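Cellulose-binding protein (Saccharophagus degradans, PDB 2X32) binds a long octaprenyl diphosphate lipid in its YceI-like domain and has been implicated in plant cell wall breakdown. Local coordinates at residues A[58-61]-A[62-65]; A[65-68]-A[69-73]; A[152-155]-A[156-160]. All coordinates share one frame; numbering follows the deposited sequence. Where two conformers were deposited one is given.

Contact 1 of 3, residues A[58-61]-A[62-65]. With OTP ((2E,6E,10E,14E,18E,22E,26E)-3,7,11,15,19,23,27,31-octamethyldotriaconta-2,6,10,14,18,22,26,30-octaenyl trihydrogen diphosphate), chain C.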
loop_
_atom_site.group_PDB
_atom_site.type_symbol
_atom_site.label_atom_id
_atom_site.label_comp_id
_atom_site.label_asym_id
_atom_site.label_seq_id
_atom_site.Cartn_x
_atom_site.Cartn_y
_atom_site.Cartn_z
ATOM N N THR A 58 -13.948 4.380 0.699
ATOM C CA THR A 58 -14.720 3.219 1.020
ATOM C C THR A 58 -16.092 3.253 0.345
ATOM O O THR A 58 -16.917 2.349 0.574
ATOM C CB THR A 58 -14.928 3.070 2.553
ATOM O OG1 THR A 58 -15.925 3.999 3.008
ATOM C CG2 THR A 58 -13.573 3.230 3.308
ATOM N N GLY A 59 -16.345 4.276 -0.468
ATOM C CA GLY A 59 -17.626 4.476 -1.136
ATOM C C GLY A 59 -18.716 5.100 -0.293
ATOM O O GLY A 59 -19.811 5.359 -0.816
ATOM N N ILE A 60 -18.457 5.368 0.986
ATOM C CA ILE A 60 -19.449 5.946 1.936
ATOM C C ILE A 60 -18.734 7.083 2.674
ATOM O O ILE A 60 -17.744 6.872 3.374
ATOM C CB ILE A 60 -19.935 4.905 2.969
ATOM C CG1 ILE A 60 -20.485 3.670 2.230
ATOM C CG2 ILE A 60 -20.939 5.521 3.985
ATOM C CD1 ILE A 60 -20.977 2.506 3.132
ATOM N N ASP A 61 -19.225 8.305 2.492
ATOM C CA ASP A 61 -18.508 9.478 3.006
ATOM C C ASP A 61 -18.372 9.468 4.532
ATOM O O ASP A 61 -17.299 9.766 5.067
ATOM C CB ASP A 61 -19.196 10.761 2.526
ATOM C CG ASP A 61 -19.141 10.905 1.048
ATOM O OD1 ASP A 61 -18.030 11.056 0.504
ATOM O OD2 ASP A 61 -20.207 10.838 0.404
ATOM N N VAL A 62 -19.449 9.127 5.269
ATOM C CA VAL A 62 -19.348 9.083 6.729
ATOM C C VAL A 62 -18.276 8.088 7.145
ATOM O O VAL A 62 -17.505 8.337 8.018
ATOM C CB VAL A 62 -20.705 8.748 7.409
ATOM C CG1 VAL A 62 -20.512 8.357 8.919
ATOM C CG2 VAL A 62 -21.689 9.888 7.216
ATOM N N ARG A 63 -18.230 6.944 6.499
ATOM C CA ARG A 63 -17.261 5.908 6.848
ATOM C C ARG A 63 -15.851 6.352 6.529
ATOM O O ARG A 63 -14.915 6.121 7.303
ATOM C CB ARG A 63 -17.595 4.594 6.137
ATOM C CG ARG A 63 -16.604 3.524 6.496
ATOM C CD ARG A 63 -17.032 2.145 6.139
ATOM N NE ARG A 63 -17.213 2.012 4.697
ATOM C CZ ARG A 63 -17.664 0.892 4.143
ATOM N NH1 ARG A 63 -17.963 -0.143 4.914
ATOM N NH2 ARG A 63 -17.783 0.792 2.816
ATOM N N ASN A 64 -15.672 7.018 5.395
ATOM C CA ASN A 64 -14.353 7.582 5.088
ATOM C C ASN A 64 -13.879 8.479 6.200
ATOM O O ASN A 64 -12.722 8.438 6.582
ATOM C CB ASN A 64 -14.349 8.391 3.792
ATOM C CG ASN A 64 -14.722 7.586 2.554
ATOM O OD1 ASN A 64 -14.538 6.359 2.532
ATOM N ND2 ASN A 64 -15.141 8.302 1.469
ATOM N N GLY A 65 -14.773 9.311 6.719
ATOM C CA GLY A 65 -14.410 10.236 7.764
ATOM C C GLY A 65 -14.013 9.512 9.044
ATOM O O GLY A 65 -13.036 9.888 9.698
HETATM O O7 OTP C . -22.200 -2.546 8.764
HETATM P P2 OTP C . -22.362 -1.050 8.818
HETATM O O5 OTP C . -23.236 -0.592 9.972
HETATM O O6 OTP C . -22.687 -0.409 7.495
HETATM O O4 OTP C . -20.862 -0.518 9.254
HETATM P P1 OTP C . -19.821 0.315 8.341
HETATM O O2 OTP C . -19.177 -0.716 7.434
HETATM O O3 OTP C . -20.338 1.647 7.836
HETATM O O1 OTP C . -18.560 0.698 9.281
HETATM C C40 OTP C . -17.701 -0.381 9.703
HETATM C C39 OTP C . -16.271 -0.162 9.190
HETATM C C37 OTP C . -15.557 -1.106 8.609
HETATM C C38 OTP C . -16.003 -2.540 8.293
HETATM C C36 OTP C . -14.123 -0.800 8.183
HETATM C C35 OTP C . -13.063 -1.447 9.036
HETATM C C34 OTP C . -11.656 -1.166 8.473
HETATM C C32 OTP C . -10.618 -2.010 8.514
HETATM C C33 OTP C . -10.740 -3.401 9.037
HETATM C C31 OTP C . -9.319 -1.561 7.829
HETATM C C30 OTP C . -8.055 -1.545 8.650
HETATM C C29 OTP C . -6.834 -1.184 7.811
HETATM C C27 OTP C . -5.624 -1.707 7.980
HETATM C C28 OTP C . -5.234 -2.659 9.108
HETATM C C26 OTP C . -4.504 -1.418 7.004
HETATM C C25 OTP C . -4.851 -0.576 5.795
HETATM C C24 OTP C . -3.834 -0.664 4.644
HETATM C C22 OTP C . -2.892 0.232 4.357
HETATM C C23 OTP C . -2.726 1.578 5.018
HETATM C C21 OTP C . -1.947 -0.082 3.234
HETATM C C20 OTP C . -0.499 -0.373 3.712
HETATM C C19 OTP C . 0.485 -0.638 2.572
HETATM C C17 OTP C . 0.971 -1.824 2.208
HETATM C C18 OTP C . 0.801 -3.108 2.942
HETATM C C16 OTP C . 1.789 -1.909 0.929
HETATM C C15 OTP C . 3.187 -2.404 1.163
HETATM C C14 OTP C . 4.075 -2.146 -0.029
HETATM C C12 OTP C . 5.071 -2.964 -0.449
HETATM C C13 OTP C . 5.359 -4.303 0.228
HETATM C C11 OTP C . 5.948 -2.627 -1.610
HETATM C C10 OTP C . 5.591 -1.452 -2.429
HETATM C C9 OTP C . 6.347 -1.291 -3.749
HETATM C C7 OTP C . 7.332 -0.416 -4.010
HETATM C C8 OTP C . 7.814 0.685 -3.087
HETATM C C6 OTP C . 8.000 -0.492 -5.363
HETATM C C5 OTP C . 9.304 -1.267 -5.369
HETATM C C4 OTP C . 9.990 -1.240 -6.703
HETATM C C2 OTP C . 10.663 -2.282 -7.203
HETATM C C3 OTP C . 10.894 -3.618 -6.588
HETATM C C1 OTP C . 11.327 -2.105 -8.540
HETATM O O HOH W 1 -16.102 7.280 -0.988
HETATM O O HOH W 2 -15.477 11.123 1.995
#
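Arg63 meets Thr58 side-on with two nitrogens, its chain bent at chi3 (62°), which turns the guanidinium back toward that residue. Arg63 NE donates to Thr58 OG1 at 2.9 Å, and Arg63 NH2 donates to Thr58 O at 2.9 Å; both acceptors lie close to the guanidinium plane. Ile60 CD1 lies over one face of this plane, offset toward the rim, 3.6 Å from Arg63 NH2. With NH2 also in a salt bridge to Glu30, the rotation of the group is well defined. The remaining nitrogen, Arg63 NH1, reaches the ligand phosphate at O2 of OTP over 2.9 Å, a weak bond because its angle is only 128°.

Next comes Asn64, whose OD1 accepts twice from one residue: from Thr58 N at 2.8 Å and from Thr58 OG1 at 2.8 Å, the hydroxyl standing 40° above the carbonyl plane. Thr58 OG1 thus relays between arginine and amide, receiving from one and donating to the other. Asn64 ND2 gives its hydrogens to two waters, one of which donates to Asp61 OD1. The backbone bond from Asn64 N to Ile60 O (2.9 Å) and that from Gly65 N to Asp61 O (3.1 Å) begin the helical ladder. The arrangement is a helix N-terminus with Ile60 at the N-cap, in which Thr58, in the loop between strand 56-57 and helix 61-72, holds Arg63 of the helix beside the diphosphate of the bound lipid.

Contact 2 of 3, residues A[65-68]-A[69-73]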
loop_
_atom_site.group_PDB
_atom_site.type_symbol
_atom_site.label_atom_id
_atom_site.label_comp_id
_atom_site.label_asym_id
_atom_site.label_seq_id
_atom_site.Cartn_x
_atom_site.Cartn_y
_atom_site.Cartn_z
ATOM N N GLY A 65 -14.773 9.311 6.719
ATOM C CA GLY A 65 -14.410 10.236 7.764
ATOM C C GLY A 65 -14.013 9.512 9.044
ATOM O O GLY A 65 -13.036 9.888 9.698
ATOM N N ARG A 66 -14.778 8.476 9.381
ATOM C CA ARG A 66 -14.470 7.678 10.574
ATOM C C ARG A 66 -13.109 7.000 10.379
ATOM O O ARG A 66 -12.315 6.914 11.312
ATOM C CB ARG A 66 -15.562 6.655 10.846
ATOM C CG ARG A 66 -16.870 7.293 11.312
ATOM C CD ARG A 66 -17.965 6.287 11.271
ATOM N NE ARG A 66 -19.203 6.826 11.866
ATOM C CZ ARG A 66 -20.293 6.098 12.116
ATOM N NH1 ARG A 66 -20.322 4.785 11.852
ATOM N NH2 ARG A 66 -21.359 6.688 12.665
ATOM N N MET A 67 -12.818 6.505 9.168
ATOM C CA MET A 67 -11.516 5.905 8.965
ATOM C C MET A 67 -10.389 6.941 9.077
ATOM O O MET A 67 -9.362 6.678 9.703
ATOM C CB MET A 67 -11.454 5.157 7.645
ATOM C CG MET A 67 -12.260 3.868 7.614
ATOM S SD MET A 67 -11.754 3.015 6.127
ATOM C CE MET A 67 -10.140 2.437 6.635
ATOM N N ARG A 68 -10.558 8.136 8.536
ATOM C CA ARG A 68 -9.532 9.156 8.696
ATOM C C ARG A 68 -9.333 9.583 10.133
ATOM O O ARG A 68 -8.216 9.710 10.609
ATOM C CB ARG A 68 -9.844 10.377 7.828
ATOM C CG ARG A 68 -9.876 10.168 6.327
ATOM C CD ARG A 68 -10.184 11.448 5.547
ATOM N NE ARG A 68 -11.400 12.144 6.104
ATOM C CZ ARG A 68 -12.625 12.116 5.590
ATOM N NH1 ARG A 68 -12.891 11.459 4.480
ATOM N NH2 ARG A 68 -13.636 12.772 6.197
ATOM N N ASP A 69 -10.431 9.829 10.835
ATOM C CA ASP A 69 -10.396 10.414 12.161
ATOM C C ASP A 69 -10.022 9.436 13.261
ATOM O O ASP A 69 -9.240 9.790 14.156
ATOM C CB ASP A 69 -11.753 11.045 12.472
ATOM C CG ASP A 69 -12.074 12.245 11.556
ATOM O OD1 ASP A 69 -11.148 12.780 10.889
ATOM O OD2 ASP A 69 -13.262 12.602 11.506
ATOM N N TYR A 70 -10.546 8.235 13.177
ATOM C CA TYR A 70 -10.442 7.303 14.299
ATOM C C TYR A 70 -9.624 6.086 14.028
ATOM O O TYR A 70 -9.171 5.456 14.986
ATOM C CB TYR A 70 -11.822 6.870 14.765
ATOM C CG TYR A 70 -12.698 8.040 15.055
ATOM C CD1 TYR A 70 -12.322 9.034 15.965
ATOM C CD2 TYR A 70 -13.880 8.154 14.404
ATOM C CE1 TYR A 70 -13.168 10.130 16.210
ATOM C CE2 TYR A 70 -14.701 9.212 14.619
ATOM C CZ TYR A 70 -14.352 10.197 15.492
ATOM O OH TYR A 70 -15.302 11.213 15.673
ATOM N N LEU A 71 -9.374 5.752 12.761
ATOM C CA LEU A 71 -8.515 4.618 12.449
ATOM C C LEU A 71 -7.091 5.110 12.164
ATOM O O LEU A 71 -6.177 4.874 12.949
ATOM C CB LEU A 71 -9.107 3.750 11.361
ATOM C CG LEU A 71 -8.247 2.586 10.917
ATOM C CD1 LEU A 71 -8.278 1.501 11.985
ATOM C CD2 LEU A 71 -8.716 2.124 9.512
ATOM N N PHE A 72 -6.897 5.778 11.021
ATOM C CA PHE A 72 -5.621 6.236 10.631
ATOM C C PHE A 72 -5.157 7.426 11.446
ATOM O O PHE A 72 -3.954 7.673 11.581
ATOM C CB PHE A 72 -5.606 6.573 9.155
ATOM C CG PHE A 72 -5.926 5.383 8.289
ATOM C CD1 PHE A 72 -5.200 4.191 8.451
ATOM C CD2 PHE A 72 -6.873 5.431 7.314
ATOM C CE1 PHE A 72 -5.488 3.105 7.695
ATOM C CE2 PHE A 72 -7.175 4.326 6.556
ATOM C CZ PHE A 72 -6.510 3.183 6.718
ATOM N N GLU A 73 -6.112 8.198 11.970
ATOM C CA GLU A 73 -5.815 9.428 12.773
ATOM C C GLU A 73 -4.982 10.389 11.954
ATOM O O GLU A 73 -3.888 10.765 12.335
ATOM C CB GLU A 73 -5.126 9.060 14.092
ATOM C CG GLU A 73 -5.960 8.178 14.939
ATOM C CD GLU A 73 -5.327 7.993 16.298
ATOM O OE1 GLU A 73 -4.439 7.163 16.446
ATOM O OE2 GLU A 73 -5.716 8.707 17.255
HETATM O O HOH W 3 -11.369 13.757 8.464
#
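Met67 and Phe72 are joined by a bond that spans five residues: Phe72 N donates to Met67 O at 2.9 Å, nearly in line with the carbonyl. This i to i+5 bond is the evidence that the helix widens here. The same oxygen also accepts from Leu71 N at 3.2 Å, a second and less well-directed bond that comes from above the carbonyl plane. The side chain of Met67 runs alongside those of Leu71 and Phe72, its bend at chi3 (74°) bringing CE against both. Because Met67 has two conformers, on one of which this torsion rests, and its CE lies only 3.2 Å from Leu71 CD2, the detail of this apolar packing is doubtful.

Arg68 and Asp69 work on another side of the helix. Asp69 N closes a regular turn on Gly65 O at 2.8 Å. The Arg68 chain, bent at chi3 (-50°), folds its guanidinium back so that Gly65 CA lies 3.1 Å above the plane, offset toward the rim. No direct salt bridge follows, since Arg68 NE and Asp69 OD1 stay 4.8 Å apart. Water 3 spans the gap, accepting from Arg68 NE (2.9 Å) and donating to Asp69 OD1 (2.6 Å).

Beyond the contact, Met67, Arg68 and Phe72 pack on Val56 of strand 56-57, while Leu71 touches the ligand. Glu73 then leaves helical geometry with positive phi (57°). The whole is a helix C-terminus ending in a wider pi-type turn, at the wall of the lipid pocket.

Contact 3 of 3, residues A[152-155]-A[156-160]. With OTP ((2E,6E,10E,14E,18E,22E,26E)-3,7,11,15,19,23,27,31-octamethyldotriaconta-2,6,10,14,18,22,26,30-octaenyl trihydrogen diphosphate), chain C.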
loop_
_atom_site.group_PDB
_atom_site.type_symbol
_atom_site.label_atom_id
_atom_site.label_comp_id
_atom_site.label_asym_id
_atom_site.label_seq_id
_atom_site.Cartn_x
_atom_site.Cartn_y
_atom_site.Cartn_z
ATOM N N ILE A 152 -10.111 0.084 15.029
ATOM C CA ILE A 152 -11.101 -0.877 14.525
ATOM C C ILE A 152 -12.216 -1.079 15.547
ATOM O O ILE A 152 -13.387 -1.089 15.177
ATOM C CB ILE A 152 -10.418 -2.205 14.117
ATOM C CG1 ILE A 152 -9.514 -1.953 12.914
ATOM C CG2 ILE A 152 -11.475 -3.254 13.754
ATOM C CD1 ILE A 152 -8.807 -3.182 12.386
ATOM N N GLU A 153 -11.869 -1.119 16.829
ATOM C CA GLU A 153 -12.887 -1.284 17.864
ATOM C C GLU A 153 -13.799 -0.064 17.921
ATOM O O GLU A 153 -15.014 -0.218 18.089
ATOM C CB GLU A 153 -12.248 -1.560 19.203
ATOM C CG GLU A 153 -13.250 -1.805 20.327
ATOM C CD GLU A 153 -14.158 -2.995 20.099
ATOM O OE1 GLU A 153 -13.909 -3.799 19.164
ATOM O OE2 GLU A 153 -15.124 -3.141 20.892
ATOM N N THR A 154 -13.245 1.124 17.742
ATOM C CA THR A 154 -14.076 2.344 17.650
ATOM C C THR A 154 -15.034 2.254 16.493
ATOM O O THR A 154 -16.259 2.437 16.667
ATOM C CB THR A 154 -13.190 3.617 17.526
ATOM O OG1 THR A 154 -12.390 3.655 18.706
ATOM C CG2 THR A 154 -14.006 4.899 17.387
ATOM N N LEU A 155 -14.536 1.864 15.313
ATOM C CA LEU A 155 -15.420 1.701 14.148
ATOM C C LEU A 155 -16.492 0.644 14.416
ATOM O O LEU A 155 -17.642 0.826 14.037
ATOM C CB LEU A 155 -14.620 1.287 12.917
ATOM C CG LEU A 155 -13.611 2.320 12.377
ATOM C CD1 LEU A 155 -12.846 1.755 11.184
ATOM C CD2 LEU A 155 -14.305 3.547 12.006
ATOM N N ARG A 156 -16.109 -0.442 15.082
ATOM C CA ARG A 156 -17.051 -1.540 15.372
ATOM C C ARG A 156 -18.168 -1.033 16.262
ATOM O O ARG A 156 -19.372 -1.288 15.985
ATOM C CB ARG A 156 -16.335 -2.744 16.001
ATOM C CG ARG A 156 -17.242 -3.930 16.172
ATOM C CD ARG A 156 -16.532 -5.099 16.803
ATOM N NE ARG A 156 -16.223 -4.888 18.212
ATOM C CZ ARG A 156 -17.129 -4.977 19.191
ATOM N NH1 ARG A 156 -18.409 -5.215 18.930
ATOM N NH2 ARG A 156 -16.766 -4.805 20.448
ATOM N N ASN A 157 -17.775 -0.353 17.341
ATOM C CA ASN A 157 -18.729 0.110 18.337
ATOM C C ASN A 157 -19.623 1.206 17.749
ATOM O O ASN A 157 -20.836 1.250 18.054
ATOM C CB ASN A 157 -18.014 0.565 19.607
ATOM C CG ASN A 157 -17.505 -0.600 20.448
ATOM O OD1 ASN A 157 -16.348 -0.622 20.867
ATOM N ND2 ASN A 157 -18.396 -1.545 20.765
ATOM N N LEU A 158 -19.085 2.047 16.860
ATOM C CA LEU A 158 -19.871 3.094 16.224
ATOM C C LEU A 158 -20.934 2.532 15.283
ATOM O O LEU A 158 -22.012 3.116 15.133
ATOM C CB LEU A 158 -19.003 4.052 15.437
ATOM C CG LEU A 158 -18.272 5.121 16.223
ATOM C CD1 LEU A 158 -17.282 5.844 15.356
ATOM C CD2 LEU A 158 -19.274 6.074 16.890
ATOM N N ALA A 159 -20.599 1.409 14.657
ATOM C CA ALA A 159 -21.498 0.702 13.740
ATOM C C ALA A 159 -22.413 -0.317 14.403
ATOM O O ALA A 159 -23.207 -0.978 13.712
ATOM C CB ALA A 159 -20.649 -0.003 12.715
ATOM N N SER A 160 -22.266 -0.513 15.706
ATOM C CA SER A 160 -22.974 -1.576 16.427
ATOM C C SER A 160 -22.734 -2.992 15.847
ATOM O O SER A 160 -23.636 -3.846 15.818
ATOM C CB SER A 160 -24.499 -1.289 16.473
ATOM O OG SER A 160 -24.800 0.055 16.883
HETATM O O7 OTP C . -22.200 -2.546 8.764
HETATM P P2 OTP C . -22.362 -1.050 8.818
HETATM O O5 OTP C . -23.236 -0.592 9.972
HETATM O O6 OTP C . -22.687 -0.409 7.495
HETATM O O4 OTP C . -20.862 -0.518 9.254
HETATM P P1 OTP C . -19.821 0.315 8.341
HETATM O O2 OTP C . -19.177 -0.716 7.434
HETATM O O3 OTP C . -20.338 1.647 7.836
HETATM O O1 OTP C . -18.560 0.698 9.281
HETATM C C40 OTP C . -17.701 -0.381 9.703
HETATM C C39 OTP C . -16.271 -0.162 9.190
HETATM C C37 OTP C . -15.557 -1.106 8.609
HETATM C C38 OTP C . -16.003 -2.540 8.293
HETATM C C36 OTP C . -14.123 -0.800 8.183
HETATM C C35 OTP C . -13.063 -1.447 9.036
HETATM C C34 OTP C . -11.656 -1.166 8.473
HETATM C C32 OTP C . -10.618 -2.010 8.514
HETATM C C33 OTP C . -10.740 -3.401 9.037
HETATM C C31 OTP C . -9.319 -1.561 7.829
HETATM C C30 OTP C . -8.055 -1.545 8.650
HETATM C C29 OTP C . -6.834 -1.184 7.811
HETATM C C27 OTP C . -5.624 -1.707 7.980
HETATM C C28 OTP C . -5.234 -2.659 9.108
HETATM C C26 OTP C . -4.504 -1.418 7.004
HETATM C C25 OTP C . -4.851 -0.576 5.795
HETATM C C24 OTP C . -3.834 -0.664 4.644
HETATM C C22 OTP C . -2.892 0.232 4.357
HETATM C C23 OTP C . -2.726 1.578 5.018
HETATM C C21 OTP C . -1.947 -0.082 3.234
HETATM C C20 OTP C . -0.499 -0.373 3.712
HETATM C C19 OTP C . 0.485 -0.638 2.572
HETATM C C17 OTP C . 0.971 -1.824 2.208
HETATM C C18 OTP C . 0.801 -3.108 2.942
HETATM C C16 OTP C . 1.789 -1.909 0.929
HETATM C C15 OTP C . 3.187 -2.404 1.163
HETATM C C14 OTP C . 4.075 -2.146 -0.029
HETATM C C12 OTP C . 5.071 -2.964 -0.449
HETATM C C13 OTP C . 5.359 -4.303 0.228
HETATM C C11 OTP C . 5.948 -2.627 -1.610
HETATM C C10 OTP C . 5.591 -1.452 -2.429
HETATM C C9 OTP C . 6.347 -1.291 -3.749
HETATM C C7 OTP C . 7.332 -0.416 -4.010
HETATM C C8 OTP C . 7.814 0.685 -3.087
HETATM C C6 OTP C . 8.000 -0.492 -5.363
HETATM C C5 OTP C . 9.304 -1.267 -5.369
HETATM C C4 OTP C . 9.990 -1.240 -6.703
HETATM C C2 OTP C . 10.663 -2.282 -7.203
HETATM C C3 OTP C . 10.894 -3.618 -6.588
HETATM C C1 OTP C . 11.327 -2.105 -8.540
#
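An exceptionally short approach marks this contact: Glu153 OE2 and Arg156 NH2, partners in a salt bridge, lie 2.4 Å apart. Glu153 was deposited in two conformers, so that leg is doubtful as modelled. The pair sits on the last turns of helix 149-158, which closes in a Schellman motif where Ser160 takes positive phi (56°).

The other leg is of normal length but depends on the same modelled conformer. Arg156 NE donates to Glu153 OE1 at 2.7 Å, on the oxygen's syn side; the oxygen lies close to the guanidinium plane, whereas the donor stands out of the carboxylate plane. The two side chains run alongside each other, yet carboxylate and guanidinium planes are turned 47° apart, so the pair is not a flat two-pronged bridge. A bend at chi3 (71°) turns the arginine tip toward the glutamate, and Arg156 NH1 has a further partner in Leu161 O.

Along the next face, Thr154 CG2 rests 4.0 Å from Leu158 CD1, the side chains pointing the same way, while Leu158 N bonds to Thr154 O at 2.9 Å. The final turn is held by Ala159 N to Leu155 O (3.1 Å).

Ile152, Leu155 and Ala159 face the bound lipid. Ile152 CD1 lies 3.9 Å from OTP C33, a methyl branch of the isoprenoid, and Leu155 CD1 lies 3.9 Å from C35 of its chain. Nearer the head group, the Ala159 methyl meets the oxygen that bridges the two phosphorus atoms, with CB 3.5 Å from O4 of OTP.

Contact 1 covers the lead-in and first turn of helix 61-72 and contact 2 the rest, sharing Gly65 with centres about 10 Å apart; they touch where Thr58 CG2 lies 3.4 Å from Met67 SD. Contact 3 belongs to helix 149-158, its centre about 12 Å from that of contact 2. These helices pack directly: Arg66 CB is 3.5 Å from Leu155 CD2, and Leu71 CD1 is 3.8 Å from Ile152 CG1. Contacts 1 and 3 do not touch, their nearest atoms being about 5 Å apart, but the ligand joins them. Arg63 and Ala159 approach its diphosphate from roughly opposite sides, while Leu71 and Ile152 border the isoprenoid chain, consistent with paired helices flanking the pocket mouth.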